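Local coordinates for hypothetical protein (Chromobacterium violaceum, PDB 2O3I), which is of unknown function but belongs to the DUF917 family and combines N-terminal and C-terminal S-Me-THD-like (S-methyl-thiohydantoin desulfurase-like) domains, at residues A[44-49]-A[120-125]; A[28-33]-A[73-78]; A[260-265]-A[355-360]. The protein carries 2 engineered substitutions. One frame throughout, in Å; residues are numbered along the deposited sequence.

Interaction 1 of 3, residues A[44-49]-A[120-125]; sequences YPTDKV and VAAKLG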
ATOM      1  N   TYR A  44      -2.443 -31.752   0.175  1.00 28.15           N
ATOM      2  CA  TYR A  44      -3.899 -31.811   0.325  1.00 27.66           C
ATOM      3  C   TYR A  44      -4.321 -33.029   1.143  1.00 28.49           C
ATOM      4  O   TYR A  44      -4.279 -34.159   0.660  1.00 28.21           O
ATOM      5  CB  TYR A  44      -4.587 -31.859  -1.043  1.00 24.08           C
ATOM      6  CG  TYR A  44      -4.389 -30.618  -1.884  1.00 23.62           C
ATOM      7  CD1 TYR A  44      -3.522 -30.627  -2.981  1.00 22.33           C
ATOM      8  CD2 TYR A  44      -5.065 -29.430  -1.581  1.00 21.32           C
ATOM      9  CE1 TYR A  44      -3.334 -29.483  -3.762  1.00 20.95           C
ATOM     10  CE2 TYR A  44      -4.882 -28.280  -2.353  1.00 21.29           C
ATOM     11  CZ  TYR A  44      -4.011 -28.318  -3.441  1.00 20.74           C
ATOM     12  OH  TYR A  44      -3.795 -27.190  -4.188  1.00 21.25           O
ATOM     13  N   PRO A  45      -4.749 -32.813   2.397  1.00 29.15           N
ATOM     14  CA  PRO A  45      -5.163 -33.943   3.236  1.00 30.98           C
ATOM     15  C   PRO A  45      -6.430 -34.638   2.742  1.00 31.41           C
ATOM     16  O   PRO A  45      -6.793 -35.703   3.231  1.00 31.63           O
ATOM     17  CB  PRO A  45      -5.331 -33.304   4.613  1.00 28.41           C
ATOM     18  CG  PRO A  45      -5.823 -31.926   4.266  1.00 30.81           C
ATOM     19  CD  PRO A  45      -4.939 -31.532   3.103  1.00 28.80           C
ATOM     20  N   THR A  46      -7.105 -34.043   1.764  1.00 33.53           N
ATOM     21  CA  THR A  46      -8.310 -34.658   1.240  1.00 34.25           C
ATOM     22  C   THR A  46      -8.469 -34.455  -0.264  1.00 35.32           C
ATOM     23  O   THR A  46      -7.981 -33.481  -0.840  1.00 34.87           O
ATOM     24  CB  THR A  46      -9.571 -34.167   2.002  1.00 34.08           C
ATOM     25  OG1 THR A  46     -10.711 -34.887   1.534  1.00 35.08           O
ATOM     26  CG2 THR A  46      -9.795 -32.684   1.800  1.00 34.66           C
ATOM     27  N   ASP A  47      -9.164 -35.408  -0.873  1.00 36.33           N
ATOM     28  CA  ASP A  47      -9.413 -35.477  -2.309  1.00 37.80           C
ATOM     29  C   ASP A  47     -10.792 -34.926  -2.675  1.00 36.70           C
ATOM     30  O   ASP A  47     -11.089 -34.684  -3.844  1.00 34.77           O
ATOM     31  CB  ASP A  47      -9.327 -36.955  -2.719  1.00 40.90           C
ATOM     32  CG  ASP A  47      -8.805 -37.146  -4.114  1.00 46.68           C
ATOM     33  OD1 ASP A  47      -7.821 -36.462  -4.473  1.00 50.38           O
ATOM     34  OD2 ASP A  47      -9.361 -37.995  -4.849  1.00 49.99           O
ATOM     35  N   LYS A  48     -11.629 -34.739  -1.664  1.00 36.84           N
ATOM     36  CA  LYS A  48     -12.991 -34.262  -1.855  1.00 36.83           C
ATOM     37  C   LYS A  48     -13.199 -32.849  -1.330  1.00 36.15           C
ATOM     38  O   LYS A  48     -12.689 -32.482  -0.271  1.00 36.25           O
ATOM     39  CB  LYS A  48     -13.965 -35.219  -1.162  1.00 39.71           C
ATOM     40  CG  LYS A  48     -13.926 -36.646  -1.713  1.00 45.11           C
ATOM     41  CD  LYS A  48     -14.748 -37.611  -0.859  1.00 48.02           C
ATOM     42  CE  LYS A  48     -15.006 -38.928  -1.591  1.00 48.88           C
ATOM     43  NZ  LYS A  48     -13.751 -39.542  -2.117  1.00 52.38           N
ATOM     44  N   VAL A  49     -13.959 -32.062  -2.082  1.00 34.31           N
ATOM     45  CA  VAL A  49     -14.248 -30.687  -1.712  1.00 33.57           C
ATOM     46  C   VAL A  49     -15.729 -30.534  -1.393  1.00 32.45           C
ATOM     47  O   VAL A  49     -16.590 -30.696  -2.259  1.00 30.91           O
ATOM     48  CB  VAL A  49     -13.868 -29.712  -2.852  1.00 34.05           C
ATOM     49  CG1 VAL A  49     -14.261 -28.299  -2.481  1.00 33.45           C
ATOM     50  CG2 VAL A  49     -12.369 -29.787  -3.125  1.00 34.75           C
ATOM     51  N   VAL A 120      -8.351 -24.221  -1.492  1.00 17.88           N
ATOM     52  CA  VAL A 120      -8.125 -23.688  -0.158  1.00 18.76           C
ATOM     53  C   VAL A 120      -8.977 -24.425   0.882  1.00 21.47           C
ATOM     54  O   VAL A 120      -8.490 -24.766   1.965  1.00 20.35           O
ATOM     55  CB  VAL A 120      -8.426 -22.176  -0.105  1.00 18.45           C
ATOM     56  CG1 VAL A 120      -8.388 -21.688   1.338  1.00 14.75           C
ATOM     57  CG2 VAL A 120      -7.401 -21.410  -0.943  1.00 13.73           C
ATOM     58  N   ALA A 121     -10.240 -24.675   0.548  1.00 21.70           N
ATOM     59  CA  ALA A 121     -11.147 -25.384   1.448  1.00 24.96           C
ATOM     60  C   ALA A 121     -10.627 -26.802   1.726  1.00 26.09           C
ATOM     61  O   ALA A 121     -10.619 -27.261   2.867  1.00 27.33           O
ATOM     62  CB  ALA A 121     -12.547 -25.447   0.834  1.00 22.11           C
ATOM     63  N   ALA A 122     -10.194 -27.488   0.674  1.00 27.05           N
ATOM     64  CA  ALA A 122      -9.663 -28.844   0.803  1.00 29.55           C
ATOM     65  C   ALA A 122      -8.436 -28.843   1.702  1.00 30.58           C
ATOM     66  O   ALA A 122      -8.238 -29.751   2.504  1.00 32.66           O
ATOM     67  CB  ALA A 122      -9.290 -29.390  -0.570  1.00 28.26           C
ATOM     68  N   LYS A 123      -7.615 -27.809   1.556  1.00 30.60           N
ATOM     69  CA  LYS A 123      -6.395 -27.665   2.329  1.00 30.34           C
ATOM     70  C   LYS A 123      -6.628 -27.332   3.804  1.00 30.65           C
ATOM     71  O   LYS A 123      -5.904 -27.807   4.678  1.00 30.62           O
ATOM     72  CB  LYS A 123      -5.527 -26.577   1.690  1.00 32.00           C
ATOM     73  CG  LYS A 123      -4.254 -26.230   2.454  1.00 32.38           C
ATOM     74  CD  LYS A 123      -3.263 -27.387   2.476  1.00 36.24           C
ATOM     75  CE  LYS A 123      -1.935 -26.981   3.115  1.00 34.40           C
ATOM     76  NZ  LYS A 123      -1.020 -28.141   3.185  1.00 33.52           N
ATOM     77  N   LEU A 124      -7.642 -26.521   4.086  1.00 30.22           N
ATOM     78  CA  LEU A 124      -7.910 -26.112   5.458  1.00 28.18           C
ATOM     79  C   LEU A 124      -9.075 -26.822   6.131  1.00 28.57           C
ATOM     80  O   LEU A 124      -9.367 -26.571   7.305  1.00 29.40           O
ATOM     81  CB  LEU A 124      -8.143 -24.604   5.500  1.00 28.68           C
ATOM     82  CG  LEU A 124      -7.002 -23.755   4.932  1.00 28.42           C
ATOM     83  CD1 LEU A 124      -7.339 -22.289   5.100  1.00 29.68           C
ATOM     84  CD2 LEU A 124      -5.705 -24.082   5.649  1.00 31.49           C
ATOM     85  N   GLY A 125      -9.741 -27.706   5.398  1.00 27.28           N
ATOM     86  CA  GLY A 125     -10.869 -28.420   5.967  1.00 28.14           C
ATOM     87  C   GLY A 125     -12.116 -27.556   6.072  1.00 29.04           C
ATOM     88  O   GLY A 125     -12.896 -27.684   7.019  1.00 28.87           O
TER

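Interaction 2 of 3, residues A[28-33]-A[73-78]; sequences MISARH and AINQVQ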
HETATM    1  N   MSE A  28      -7.842 -20.237 -17.936  1.00 30.43           N
HETATM    2  CA  MSE A  28      -8.027 -21.655 -17.696  1.00 31.96           C
HETATM    3  C   MSE A  28      -6.632 -22.247 -17.545  1.00 31.20           C
HETATM    4  O   MSE A  28      -6.431 -23.249 -16.860  1.00 31.03           O
HETATM    5  CB  MSE A  28      -8.752 -22.301 -18.877  1.00 35.05           C
HETATM    6  CG  MSE A  28     -10.213 -21.914 -18.987  1.00 38.50           C
HETATM    7 SE   MSE A  28     -10.992 -22.450 -20.674  1.00 47.97          SE
HETATM    8  CE  MSE A  28     -11.264 -24.329 -20.333  1.00 47.68           C
ATOM      9  N   ILE A  29      -5.667 -21.601 -18.185  1.00 30.20           N
ATOM     10  CA  ILE A  29      -4.284 -22.044 -18.133  1.00 29.38           C
ATOM     11  C   ILE A  29      -3.796 -22.132 -16.692  1.00 28.32           C
ATOM     12  O   ILE A  29      -3.301 -23.170 -16.258  1.00 26.21           O
ATOM     13  CB  ILE A  29      -3.389 -21.082 -18.919  1.00 31.26           C
ATOM     14  CG1 ILE A  29      -3.941 -20.932 -20.345  1.00 33.91           C
ATOM     15  CG2 ILE A  29      -1.951 -21.596 -18.912  1.00 32.56           C
ATOM     16  CD1 ILE A  29      -3.239 -19.889 -21.207  1.00 35.39           C
ATOM     17  N   SER A  30      -3.946 -21.041 -15.947  1.00 27.72           N
ATOM     18  CA  SER A  30      -3.513 -21.024 -14.557  1.00 27.53           C
ATOM     19  C   SER A  30      -4.442 -21.878 -13.698  1.00 26.14           C
ATOM     20  O   SER A  30      -4.025 -22.421 -12.685  1.00 25.97           O
ATOM     21  CB  SER A  30      -3.460 -19.587 -14.017  1.00 28.50           C
ATOM     22  OG  SER A  30      -4.753 -19.052 -13.802  1.00 32.15           O
ATOM     23  N   ALA A  31      -5.704 -21.996 -14.101  1.00 27.25           N
ATOM     24  CA  ALA A  31      -6.653 -22.807 -13.346  1.00 27.08           C
ATOM     25  C   ALA A  31      -6.272 -24.280 -13.484  1.00 27.75           C
ATOM     26  O   ALA A  31      -6.343 -25.037 -12.517  1.00 28.67           O
ATOM     27  CB  ALA A  31      -8.071 -22.584 -13.853  1.00 24.66           C
ATOM     28  N   ARG A  32      -5.863 -24.675 -14.689  1.00 27.62           N
ATOM     29  CA  ARG A  32      -5.461 -26.053 -14.963  1.00 29.26           C
ATOM     30  C   ARG A  32      -4.142 -26.377 -14.279  1.00 29.88           C
ATOM     31  O   ARG A  32      -3.938 -27.492 -13.804  1.00 30.39           O
ATOM     32  CB  ARG A  32      -5.357 -26.292 -16.478  1.00 30.32           C
ATOM     33  CG  ARG A  32      -6.715 -26.560 -17.148  1.00 32.07           C
ATOM     34  CD  ARG A  32      -6.656 -26.527 -18.673  1.00 31.36           C
ATOM     35  NE  ARG A  32      -7.957 -26.815 -19.277  1.00 31.98           N
ATOM     36  CZ  ARG A  32      -8.284 -26.536 -20.540  1.00 33.32           C
ATOM     37  NH1 ARG A  32      -7.402 -25.959 -21.343  1.00 33.21           N
ATOM     38  NH2 ARG A  32      -9.499 -26.817 -20.998  1.00 29.69           N
ATOM     39  N   HIS A  33      -3.251 -25.399 -14.226  1.00 31.50           N
ATOM     40  CA  HIS A  33      -1.967 -25.583 -13.573  1.00 33.58           C
ATOM     41  C   HIS A  33      -2.166 -25.947 -12.108  1.00 33.16           C
ATOM     42  O   HIS A  33      -1.456 -26.798 -11.566  1.00 32.35           O
ATOM     43  CB  HIS A  33      -1.142 -24.301 -13.662  1.00 36.88           C
ATOM     44  CG  HIS A  33      -0.463 -24.108 -14.981  1.00 40.87           C
ATOM     45  ND1 HIS A  33       0.045 -22.891 -15.384  1.00 42.99           N
ATOM     46  CD2 HIS A  33      -0.199 -24.979 -15.984  1.00 42.63           C
ATOM     47  CE1 HIS A  33       0.589 -23.021 -16.582  1.00 44.04           C
ATOM     48  NE2 HIS A  33       0.456 -24.277 -16.967  1.00 45.16           N
ATOM     49  N   ALA A  73       2.388 -13.798 -13.750  1.00 54.22           N
ATOM     50  CA  ALA A  73       2.942 -14.419 -12.555  1.00 53.54           C
ATOM     51  C   ALA A  73       2.060 -15.562 -12.068  1.00 52.11           C
ATOM     52  O   ALA A  73       2.555 -16.608 -11.647  1.00 51.61           O
ATOM     53  CB  ALA A  73       3.104 -13.373 -11.454  1.00 53.97           C
ATOM     54  N   ILE A  74       0.749 -15.366 -12.138  1.00 51.27           N
ATOM     55  CA  ILE A  74      -0.190 -16.385 -11.689  1.00 51.24           C
ATOM     56  C   ILE A  74      -0.159 -17.645 -12.567  1.00 50.77           C
ATOM     57  O   ILE A  74      -0.416 -18.748 -12.080  1.00 50.26           O
ATOM     58  CB  ILE A  74      -1.621 -15.795 -11.607  1.00 51.26           C
ATOM     59  CG1 ILE A  74      -1.616 -14.604 -10.639  1.00 51.23           C
ATOM     60  CG2 ILE A  74      -2.604 -16.848 -11.114  1.00 51.44           C
ATOM     61  CD1 ILE A  74      -2.917 -13.832 -10.563  1.00 50.33           C
ATOM     62  N   ASN A  75       0.176 -17.489 -13.846  1.00 50.53           N
ATOM     63  CA  ASN A  75       0.249 -18.634 -14.756  1.00 50.54           C
ATOM     64  C   ASN A  75       1.408 -19.566 -14.410  1.00 49.00           C
ATOM     65  O   ASN A  75       1.555 -20.622 -15.016  1.00 49.36           O
ATOM     66  CB  ASN A  75       0.416 -18.179 -16.214  1.00 52.13           C
ATOM     67  CG  ASN A  75      -0.895 -17.751 -16.857  1.00 54.15           C
ATOM     68  OD1 ASN A  75      -1.888 -18.478 -16.819  1.00 55.36           O
ATOM     69  ND2 ASN A  75      -0.898 -16.571 -17.464  1.00 54.69           N
ATOM     70  N   GLN A  76       2.226 -19.178 -13.438  1.00 48.31           N
ATOM     71  CA  GLN A  76       3.379 -19.983 -13.050  1.00 48.95           C
ATOM     72  C   GLN A  76       3.158 -20.773 -11.766  1.00 47.56           C
ATOM     73  O   GLN A  76       3.926 -21.678 -11.438  1.00 47.43           O
ATOM     74  CB  GLN A  76       4.601 -19.079 -12.879  1.00 52.00           C
ATOM     75  CG  GLN A  76       4.969 -18.283 -14.126  1.00 56.22           C
ATOM     76  CD  GLN A  76       6.128 -17.332 -13.879  1.00 60.19           C
ATOM     77  OE1 GLN A  76       7.191 -17.743 -13.402  1.00 62.04           O
ATOM     78  NE2 GLN A  76       5.932 -16.053 -14.206  1.00 60.65           N
ATOM     79  N   VAL A  77       2.099 -20.430 -11.044  1.00 46.35           N
ATOM     80  CA  VAL A  77       1.781 -21.091  -9.789  1.00 43.97           C
ATOM     81  C   VAL A  77       1.352 -22.544  -9.980  1.00 41.53           C
ATOM     82  O   VAL A  77       0.665 -22.876 -10.943  1.00 40.35           O
ATOM     83  CB  VAL A  77       0.671 -20.325  -9.054  1.00 44.70           C
ATOM     84  CG1 VAL A  77       0.362 -20.994  -7.737  1.00 46.94           C
ATOM     85  CG2 VAL A  77       1.109 -18.889  -8.825  1.00 46.50           C
ATOM     86  N   GLN A  78       1.781 -23.399  -9.054  1.00 39.40           N
ATOM     87  CA  GLN A  78       1.460 -24.823  -9.065  1.00 38.07           C
ATOM     88  C   GLN A  78       0.556 -25.159  -7.878  1.00 37.24           C
ATOM     89  O   GLN A  78      -0.349 -25.982  -7.988  1.00 36.59           O
ATOM     90  CB  GLN A  78       2.734 -25.664  -8.973  1.00 40.60           C
ATOM     91  CG  GLN A  78       3.608 -25.663 -10.212  1.00 43.17           C
ATOM     92  CD  GLN A  78       2.922 -26.295 -11.405  1.00 45.81           C
ATOM     93  OE1 GLN A  78       2.169 -25.636 -12.124  1.00 46.49           O
ATOM     94  NE2 GLN A  78       3.169 -27.587 -11.615  1.00 45.98           N
TER

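Interaction 3 of 3, residues A[260-265]-A[355-360]; sequences KLLFGP and VIALPA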
ATOM      1  N   LYS A 260     -28.342 -14.112 -25.585  1.00 39.83           N
ATOM      2  CA  LYS A 260     -28.612 -13.530 -26.890  1.00 40.73           C
ATOM      3  C   LYS A 260     -27.387 -13.599 -27.797  1.00 39.12           C
ATOM      4  O   LYS A 260     -26.268 -13.321 -27.362  1.00 39.41           O
ATOM      5  CB  LYS A 260     -29.062 -12.075 -26.739  1.00 42.15           C
ATOM      6  CG  LYS A 260     -29.457 -11.432 -28.058  1.00 45.88           C
ATOM      7  CD  LYS A 260     -29.852  -9.970 -27.895  1.00 49.75           C
ATOM      8  CE  LYS A 260     -30.160  -9.343 -29.250  1.00 49.42           C
ATOM      9  NZ  LYS A 260     -30.440  -7.884 -29.143  1.00 52.79           N
ATOM     10  N   LEU A 261     -27.602 -13.986 -29.050  1.00 37.08           N
ATOM     11  CA  LEU A 261     -26.512 -14.061 -30.016  1.00 37.00           C
ATOM     12  C   LEU A 261     -26.267 -12.628 -30.486  1.00 36.86           C
ATOM     13  O   LEU A 261     -27.086 -12.053 -31.202  1.00 36.16           O
ATOM     14  CB  LEU A 261     -26.910 -14.924 -31.218  1.00 37.60           C
ATOM     15  CG  LEU A 261     -25.839 -15.697 -32.003  1.00 39.29           C
ATOM     16  CD1 LEU A 261     -26.462 -16.189 -33.294  1.00 39.47           C
ATOM     17  CD2 LEU A 261     -24.634 -14.840 -32.309  1.00 40.60           C
ATOM     18  N   LEU A 262     -25.149 -12.046 -30.073  1.00 36.08           N
ATOM     19  CA  LEU A 262     -24.831 -10.682 -30.463  1.00 35.18           C
ATOM     20  C   LEU A 262     -24.184 -10.593 -31.834  1.00 35.86           C
ATOM     21  O   LEU A 262     -24.452  -9.661 -32.589  1.00 36.26           O
ATOM     22  CB  LEU A 262     -23.884 -10.041 -29.455  1.00 31.34           C
ATOM     23  CG  LEU A 262     -24.317  -9.920 -28.004  1.00 30.81           C
ATOM     24  CD1 LEU A 262     -23.200  -9.231 -27.237  1.00 30.45           C
ATOM     25  CD2 LEU A 262     -25.612  -9.133 -27.899  1.00 28.53           C
ATOM     26  N   PHE A 263     -23.335 -11.559 -32.166  1.00 36.79           N
ATOM     27  CA  PHE A 263     -22.637 -11.501 -33.441  1.00 37.99           C
ATOM     28  C   PHE A 263     -22.031 -12.838 -33.865  1.00 38.58           C
ATOM     29  O   PHE A 263     -21.667 -13.666 -33.026  1.00 36.62           O
ATOM     30  CB  PHE A 263     -21.547 -10.425 -33.321  1.00 38.60           C
ATOM     31  CG  PHE A 263     -20.813 -10.129 -34.596  1.00 40.39           C
ATOM     32  CD1 PHE A 263     -19.659 -10.830 -34.934  1.00 39.71           C
ATOM     33  CD2 PHE A 263     -21.248  -9.105 -35.437  1.00 40.31           C
ATOM     34  CE1 PHE A 263     -18.942 -10.507 -36.090  1.00 41.28           C
ATOM     35  CE2 PHE A 263     -20.542  -8.776 -36.592  1.00 40.98           C
ATOM     36  CZ  PHE A 263     -19.387  -9.477 -36.921  1.00 40.29           C
ATOM     37  N   GLY A 264     -21.936 -13.038 -35.176  1.00 40.76           N
ATOM     38  CA  GLY A 264     -21.353 -14.255 -35.717  1.00 43.25           C
ATOM     39  C   GLY A 264     -22.259 -15.471 -35.807  1.00 44.60           C
ATOM     40  O   GLY A 264     -23.482 -15.334 -35.837  1.00 44.69           O
ATOM     41  N   PRO A 265     -21.687 -16.687 -35.845  1.00 46.85           N
ATOM     42  CA  PRO A 265     -20.251 -16.995 -35.809  1.00 48.31           C
ATOM     43  C   PRO A 265     -19.447 -16.379 -36.951  1.00 48.25           C
ATOM     44  O   PRO A 265     -19.832 -16.463 -38.114  1.00 50.30           O
ATOM     45  CB  PRO A 265     -20.224 -18.527 -35.822  1.00 47.89           C
ATOM     46  CG  PRO A 265     -21.494 -18.891 -36.528  1.00 48.99           C
ATOM     47  CD  PRO A 265     -22.483 -17.925 -35.937  1.00 48.46           C
ATOM     48  N   VAL A 355     -20.197 -14.303 -30.398  1.00 29.94           N
ATOM     49  CA  VAL A 355     -20.225 -13.486 -29.198  1.00 29.46           C
ATOM     50  C   VAL A 355     -21.626 -13.616 -28.621  1.00 29.96           C
ATOM     51  O   VAL A 355     -22.620 -13.308 -29.289  1.00 28.84           O
ATOM     52  CB  VAL A 355     -19.933 -12.007 -29.513  1.00 30.84           C
ATOM     53  CG1 VAL A 355     -19.942 -11.190 -28.226  1.00 30.42           C
ATOM     54  CG2 VAL A 355     -18.587 -11.881 -30.234  1.00 28.17           C
ATOM     55  N   ILE A 356     -21.699 -14.094 -27.383  1.00 29.75           N
ATOM     56  CA  ILE A 356     -22.970 -14.284 -26.705  1.00 28.51           C
ATOM     57  C   ILE A 356     -23.096 -13.377 -25.491  1.00 28.17           C
ATOM     58  O   ILE A 356     -22.145 -13.191 -24.735  1.00 28.26           O
ATOM     59  CB  ILE A 356     -23.140 -15.757 -26.258  1.00 29.17           C
ATOM     60  CG1 ILE A 356     -23.245 -16.657 -27.493  1.00 29.84           C
ATOM     61  CG2 ILE A 356     -24.388 -15.913 -25.388  1.00 27.96           C
ATOM     62  CD1 ILE A 356     -23.302 -18.147 -27.185  1.00 30.46           C
ATOM     63  N   ALA A 357     -24.278 -12.796 -25.325  1.00 27.58           N
ATOM     64  CA  ALA A 357     -24.538 -11.934 -24.186  1.00 25.57           C
ATOM     65  C   ALA A 357     -25.449 -12.697 -23.235  1.00 23.55           C
ATOM     66  O   ALA A 357     -26.375 -13.385 -23.661  1.00 23.20           O
ATOM     67  CB  ALA A 357     -25.206 -10.639 -24.638  1.00 23.07           C
ATOM     68  N   LEU A 358     -25.165 -12.594 -21.948  1.00 23.28           N
ATOM     69  CA  LEU A 358     -25.983 -13.247 -20.946  1.00 24.15           C
ATOM     70  C   LEU A 358     -26.589 -12.152 -20.078  1.00 24.91           C
ATOM     71  O   LEU A 358     -25.890 -11.246 -19.605  1.00 24.33           O
ATOM     72  CB  LEU A 358     -25.137 -14.193 -20.086  1.00 24.51           C
ATOM     73  CG  LEU A 358     -24.351 -15.305 -20.792  1.00 25.22           C
ATOM     74  CD1 LEU A 358     -23.491 -16.052 -19.763  1.00 24.72           C
ATOM     75  CD2 LEU A 358     -25.309 -16.259 -21.505  1.00 24.20           C
ATOM     76  N   PRO A 359     -27.907 -12.197 -19.877  1.00 26.05           N
ATOM     77  CA  PRO A 359     -28.515 -11.162 -19.043  1.00 26.34           C
ATOM     78  C   PRO A 359     -27.943 -11.192 -17.627  1.00 26.85           C
ATOM     79  O   PRO A 359     -27.797 -12.258 -17.023  1.00 25.91           O
ATOM     80  CB  PRO A 359     -30.007 -11.496 -19.107  1.00 27.92           C
ATOM     81  CG  PRO A 359     -30.028 -12.971 -19.452  1.00 29.51           C
ATOM     82  CD  PRO A 359     -28.926 -13.086 -20.457  1.00 26.77           C
ATOM     83  N   ALA A 360     -27.591 -10.021 -17.111  1.00 25.43           N
ATOM     84  CA  ALA A 360     -27.029  -9.945 -15.774  1.00 26.30           C
ATOM     85  C   ALA A 360     -28.020 -10.486 -14.755  1.00 25.68           C
ATOM     86  O   ALA A 360     -29.228 -10.404 -14.960  1.00 27.22           O
ATOM     87  CB  ALA A 360     -26.673  -8.510 -15.444  1.00 26.78           C
TER

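Interaction 1 of 3, residues A[44-49]-A[120-125]
A122 is the shared partner of Y44, P45 and T46 of the loop before strand 49-52, and of V49, the strand's first residue. Its helix, 111-124, is the connection of a beta-alpha-beta crossover, because strands 101-105 and 127-129 before and after it run parallel and adjacent in the mixed sheet. Strand 49-52 is the neighbour of 127-129 in the sheet, and the contacts to A122 and K123 put the loop before it against the last turn of the helix.

The apolar contacts converge on the A122 methyl, which points at the loop. V49 CG2 approaches A122 CB to 4.0 Å and T46 CG2 to 4.1 Å, while Y44 CD2 comes to 4.3 Å, obliquely to its ring. The backbone N of K123 sits at the edge of that same ring, near its plane, and F38 meets the Y44 ring edge-to-face. F38 also touches V49 and A122, extending this apolar group.

A second set of contacts gathers at the A122 carbonyl. T46 CG2 lies 3.4 Å from A122 O, and P45 CG lies 3.7 Å from it. These are carbon-oxygen contacts; no hydrogen bond joins the two segments, which meet through van der Waals contacts.

Polar groups are held on their own side or by neighbours. K123 NZ reaches Y43 just ahead of the loop, bonding to its carbonyl O and forming a cation-pi contact with its ring. In T46, OG1 stands anti to the backbone N (chi1 -175°), which puts the methyl between the backbone N and the carbonyl carbon, in position to meet the helix. The hydroxyl then closes an ST turn: K48 N donates to T46 OG1 in a weak but nearly straight bond, 3.3 Å long with an angle of 167° at the hydrogen.

Interaction 2 of 3, residues A[28-33]-A[73-78]
The H33 imidazole meets N75 at the ring edge, where N75 O lies near the ring plane, 2.8 Å from H33 ND1 and 3.0 Å from H33 CE1. The ND1 contact is a hydrogen bond, but its angle of 120° at the hydrogen makes it weak: the carbonyl is displaced toward CE1 instead of facing the N-H squarely. One face of the ring is met by the I29 carbonyl oxygen, one helical turn back, 3.2 Å above the plane and offset toward the rim. This ring position follows from chi1 of -80°, which sets CG beside the backbone N and swings the imidazole back along the helix. V77 O lies obliquely to the ring and comes to 3.6 Å from H33 CB.

The N75 amide is the second flat group. Its OD1 packs 3.4 Å from S30 CB and 3.7 Å from I29 CB, and its hydrogen bond goes to T27 OG1, just before the helix. T27 OG1 also bonds to S30 N, so one hydroxyl ties the first helical turn to N75. S30 N and N75 OD1 are close as well, but their angle is too poor for a bond.

I74 CG2 touches the S30 side chain, and both residues rest on L112 of helix 111-124. I74 and V77 also touch F203 of strand 203-211. The arrangement is a type I beta turn, I74 to V77, closed by V77 N to I74 O and set against helix 28-35 by the N75 carbonyl, the N75 amide and van der Waals contacts of the I74 and V77 carbonyls.

Interaction 3 of 3, residues A[260-265]-A[355-360]
K260 and A357 form an antiparallel hydrogen-bonded pair: K260 N donates to A357 O over 2.8 Å at 165°, and A357 N returns the bond to K260 O over 2.9 Å at 175°. Both donors lie in the plane of the carbonyl they meet. Beyond the non-hydrogen-bonded pair L261 and I356, the register slips by one residue. V355 O there accepts from L262 N at 2.9 Å and, weakly, from F263 N at 3.4 Å, while V355 N donates to F263 O at 3.1 Å. Two residues facing one define a classic beta bulge.

The bulge turns L262 toward the partner strand. With its CG beside the backbone N (chi1 -59°), the isobutyl group lies across the A357 methyl: CG, CD1 and CD2 of L262 are each 3.6 Å from A357 CB. L262 CD1 also reaches V355 CG1 at 3.9 Å.

A314 touches L262 and A357, and L286 of strand 283-287 meets F263 and V355. I356 points to the other face, against M247 and L248 of helix 244-255. Strand 319-324 also pairs with 352-358, through backbone bonds of I356 with S321 and L358 with A319.

How the interactions relate
Interactions 1 and 2 both fall in the S-Me-THD-like N-terminal domain and interaction 3 in the C-terminal one. The segments of the first two alternate along the chain, in the order 28-33, 44-49, 73-78, 120-125. Their centres are 19 Å apart and their nearest atoms about 5 Å, without touching. Helix 111-124 connects them: its start borders interaction 2, whereas its last turn carries interaction 1. Interaction 3 is more remote, with its centre 28 Å from that of interaction 2 and 37 Å from that of interaction 1, across the chain's centre. No ligand or active site is identified to which these distances could be referred.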